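Local atomic coordinates of putative signal recognition particle protein (Chaetomium thermophilum, PDB entry 5CK5), a protein that probably serves as the GTP-binding beta subunit of the signal recognition particle receptor at the endoplasmic reticulum membrane. Residues A[20-25]-A[109-114]. Residues are numbered along the deposited sequence; the frame is centred on the assembly and turned at random.
Sequences PSVLLI and RKFLLI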
ATOM      1  N   PRO A  20       5.157  13.432  -8.128  1.00 68.87           N
ATOM      2  CA  PRO A  20       4.134  12.757  -7.318  1.00 62.84           C
ATOM      3  C   PRO A  20       4.771  11.651  -6.478  1.00 62.92           C
ATOM      4  O   PRO A  20       5.820  11.127  -6.846  1.00 65.74           O
ATOM      5  CB  PRO A  20       3.164  12.183  -8.348  1.00 59.39           C
ATOM      6  CG  PRO A  20       3.897  12.176  -9.646  1.00 64.56           C
ATOM      7  CD  PRO A  20       5.044  13.137  -9.568  1.00 68.25           C
ATOM      8  N   SER A  21       4.159  11.294  -5.360  1.00 61.59           N
ATOM      9  CA  SER A  21       4.787  10.327  -4.468  1.00 56.10           C
ATOM     10  C   SER A  21       3.897   9.094  -4.253  1.00 47.91           C
ATOM     11  O   SER A  21       2.675   9.146  -4.395  1.00 44.58           O
ATOM     12  CB  SER A  21       5.161  10.987  -3.128  1.00 58.06           C
ATOM     13  OG  SER A  21       4.045  11.485  -2.411  1.00 38.84           O
ATOM     14  N   VAL A  22       4.537   7.975  -3.944  1.00 44.59           N
ATOM     15  CA  VAL A  22       3.847   6.726  -3.702  1.00 43.52           C
ATOM     16  C   VAL A  22       4.015   6.352  -2.258  1.00 42.90           C
ATOM     17  O   VAL A  22       5.133   6.235  -1.779  1.00 45.43           O
ATOM     18  CB  VAL A  22       4.386   5.595  -4.580  1.00 43.51           C
ATOM     19  CG1 VAL A  22       3.644   4.327  -4.291  1.00 46.72           C
ATOM     20  CG2 VAL A  22       4.253   5.957  -6.035  1.00 39.02           C
ATOM     21  N   LEU A  23       2.901   6.184  -1.560  1.00 42.25           N
ATOM     22  CA  LEU A  23       2.949   5.811  -0.162  1.00 39.39           C
ATOM     23  C   LEU A  23       3.285   4.341   0.004  1.00 36.92           C
ATOM     24  O   LEU A  23       2.588   3.452  -0.486  1.00 42.19           O
ATOM     25  CB  LEU A  23       1.639   6.129   0.544  1.00 37.67           C
ATOM     26  CG  LEU A  23       1.885   6.422   2.022  1.00 39.91           C
ATOM     27  CD1 LEU A  23       2.971   7.471   2.164  1.00 40.08           C
ATOM     28  CD2 LEU A  23       0.607   6.860   2.734  1.00 40.23           C
ATOM     29  N   LEU A  24       4.403   4.113   0.666  1.00 31.36           N
ATOM     30  CA  LEU A  24       4.885   2.796   0.962  1.00 33.10           C
ATOM     31  C   LEU A  24       4.489   2.514   2.396  1.00 38.93           C
ATOM     32  O   LEU A  24       5.020   3.106   3.335  1.00 36.54           O
ATOM     33  CB  LEU A  24       6.397   2.733   0.772  1.00 34.17           C
ATOM     34  CG  LEU A  24       7.140   1.544   1.347  1.00 31.92           C
ATOM     35  CD1 LEU A  24       6.640   0.299   0.668  1.00 35.47           C
ATOM     36  CD2 LEU A  24       8.627   1.731   1.152  1.00 28.42           C
ATOM     37  N   ILE A  25       3.544   1.607   2.569  1.00 34.72           N
ATOM     38  CA  ILE A  25       3.040   1.317   3.888  1.00 27.58           C
ATOM     39  C   ILE A  25       3.070  -0.179   4.114  1.00 29.16           C
ATOM     40  O   ILE A  25       3.084  -0.956   3.179  1.00 33.86           O
ATOM     41  CB  ILE A  25       1.609   1.867   4.047  1.00 28.01           C
ATOM     42  CG1 ILE A  25       0.673   1.220   3.047  1.00 28.45           C
ATOM     43  CG2 ILE A  25       1.587   3.294   3.704  1.00 28.84           C
ATOM     44  CD1 ILE A  25      -0.661   1.878   2.962  1.00 33.14           C
ATOM     45  N   ARG A 109      13.218   7.545 -12.199  1.00 74.79           N
ATOM     46  CA  ARG A 109      11.904   7.086 -11.784  1.00 73.49           C
ATOM     47  C   ARG A 109      10.815   8.139 -11.803  1.00 68.95           C
ATOM     48  O   ARG A 109       9.644   7.790 -11.762  1.00 65.78           O
ATOM     49  CB  ARG A 109      11.981   6.514 -10.367  1.00 75.72           C
ATOM     50  CG  ARG A 109      12.071   5.005 -10.292  1.00 76.16           C
ATOM     51  CD  ARG A 109      13.403   4.527 -10.790  1.00 78.27           C
ATOM     52  NE  ARG A 109      13.719   3.177 -10.341  1.00 74.11           N
ATOM     53  CZ  ARG A 109      14.267   2.899  -9.167  1.00 71.37           C
ATOM     54  NH1 ARG A 109      14.540   3.877  -8.309  1.00 70.76           N
ATOM     55  NH2 ARG A 109      14.542   1.644  -8.852  1.00 70.53           N
ATOM     56  N   LYS A 110      11.198   9.408 -11.868  1.00 69.78           N
ATOM     57  CA  LYS A 110      10.264  10.542 -11.902  1.00 75.52           C
ATOM     58  C   LYS A 110       9.094  10.437 -10.892  1.00 71.33           C
ATOM     59  O   LYS A 110       8.012  10.988 -11.123  1.00 67.29           O
ATOM     60  CB  LYS A 110       9.721  10.745 -13.332  1.00 82.50           C
ATOM     61  CG  LYS A 110       8.692   9.734 -13.831  1.00 84.56           C
ATOM     62  CD  LYS A 110       8.058  10.187 -15.134  1.00 89.90           C
ATOM     63  CE  LYS A 110       8.914   9.815 -16.335  1.00 93.51           C
ATOM     64  NZ  LYS A 110       8.828   8.362 -16.648  1.00 91.18           N
ATOM     65  N   PHE A 111       9.323   9.751  -9.770  1.00 69.36           N
ATOM     66  CA  PHE A 111       8.427   9.839  -8.616  1.00 61.30           C
ATOM     67  C   PHE A 111       9.181   9.552  -7.321  1.00 51.73           C
ATOM     68  O   PHE A 111      10.288   9.029  -7.342  1.00 47.70           O
ATOM     69  CB  PHE A 111       7.235   8.883  -8.749  1.00 59.05           C
ATOM     70  CG  PHE A 111       7.566   7.438  -8.508  1.00 55.76           C
ATOM     71  CD1 PHE A 111       7.956   6.619  -9.540  1.00 58.25           C
ATOM     72  CD2 PHE A 111       7.450   6.893  -7.242  1.00 54.15           C
ATOM     73  CE1 PHE A 111       8.246   5.290  -9.309  1.00 58.91           C
ATOM     74  CE2 PHE A 111       7.741   5.571  -7.005  1.00 51.13           C
ATOM     75  CZ  PHE A 111       8.138   4.768  -8.037  1.00 54.24           C
ATOM     76  N   LEU A 112       8.549   9.857  -6.195  1.00 50.21           N
ATOM     77  CA  LEU A 112       9.163   9.655  -4.886  1.00 49.23           C
ATOM     78  C   LEU A 112       8.555   8.477  -4.159  1.00 50.14           C
ATOM     79  O   LEU A 112       7.354   8.276  -4.205  1.00 59.01           O
ATOM     80  CB  LEU A 112       8.997  10.895  -4.005  1.00 46.25           C
ATOM     81  CG  LEU A 112       9.709  12.209  -4.320  1.00 46.06           C
ATOM     82  CD1 LEU A 112       9.052  13.311  -3.530  1.00 44.53           C
ATOM     83  CD2 LEU A 112      11.188  12.147  -4.008  1.00 45.93           C
ATOM     84  N   LEU A 113       9.382   7.713  -3.463  1.00 45.22           N
ATOM     85  CA  LEU A 113       8.883   6.622  -2.648  1.00 45.51           C
ATOM     86  C   LEU A 113       8.945   7.016  -1.181  1.00 50.28           C
ATOM     87  O   LEU A 113      10.020   7.294  -0.643  1.00 48.49           O
ATOM     88  CB  LEU A 113       9.691   5.360  -2.879  1.00 43.56           C
ATOM     89  CG  LEU A 113       9.008   4.128  -2.324  1.00 36.64           C
ATOM     90  CD1 LEU A 113       7.771   3.877  -3.135  1.00 33.31           C
ATOM     91  CD2 LEU A 113       9.955   2.963  -2.365  1.00 41.71           C
ATOM     92  N   ILE A 114       7.787   7.064  -0.540  1.00 50.22           N
ATOM     93  CA  ILE A 114       7.696   7.559   0.829  1.00 44.95           C
ATOM     94  C   ILE A 114       7.444   6.479   1.871  1.00 42.78           C
ATOM     95  O   ILE A 114       6.421   5.791   1.870  1.00 45.60           O
ATOM     96  CB  ILE A 114       6.627   8.664   0.936  1.00 45.42           C
ATOM     97  CG1 ILE A 114       7.197   9.939   0.323  1.00 53.59           C
ATOM     98  CG2 ILE A 114       6.329   9.011   2.373  1.00 44.99           C
ATOM     99  CD1 ILE A 114       6.230  11.076   0.261  1.00 64.67           C
TER
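Pro20, Val22 and Leu24 alternate with Leu112 and Ile114 in a ladder of four backbone hydrogen bonds that joins strands 21-25 and 112-114 in parallel. Leu112 N donates to Pro20 O (3.1 Å), Val22 N to Leu112 O (2.8 Å), Ile114 N to Val22 O (3.0 Å) and Leu24 N to Ile114 O (2.9 Å). The short strand axes run 25° apart. Beside the ladder, Ser21 CA makes a CA-H...O contact with Leu112 O.

The apolar contacts fall on two faces. On that of Val22 and Leu113, Val22 CG2 reaches the CD2 corner of the Phe111 ring obliquely at 3.5 Å; it stands anti to its own carbonyl carbon, which turns it back toward Phe111. Further along, Leu113 CD1 meets Val22 CB, and methyls Leu24 CD2 and Leu113 CD2 touch at 4.0 Å. Helix 32-41 covers this face through Leu35, Leu36 and Phe39.

On the opposite face Ile114 forks: CG1 lies beside the backbone N (chi1 -75°), anti to the carbonyl carbon, and carries CD1 back to Ser21 OG (3.5 Å), while CG2 packs against Leu23 CD1 (3.7 Å). With an alanine here both branches beyond CB go, which is likely to leave Ser21 and Leu23 without their apolar neighbour on this face and to thin the cover over Leu137 of strand 136-139.

Such pairing belongs to the P-loop GTPase core: strand 21-25 leads into the phosphate-binding loop, and Leu24 touches Lys32, which binds GDP. Main-chain bonds thus set the register, while buried apolar side chains pack on both faces.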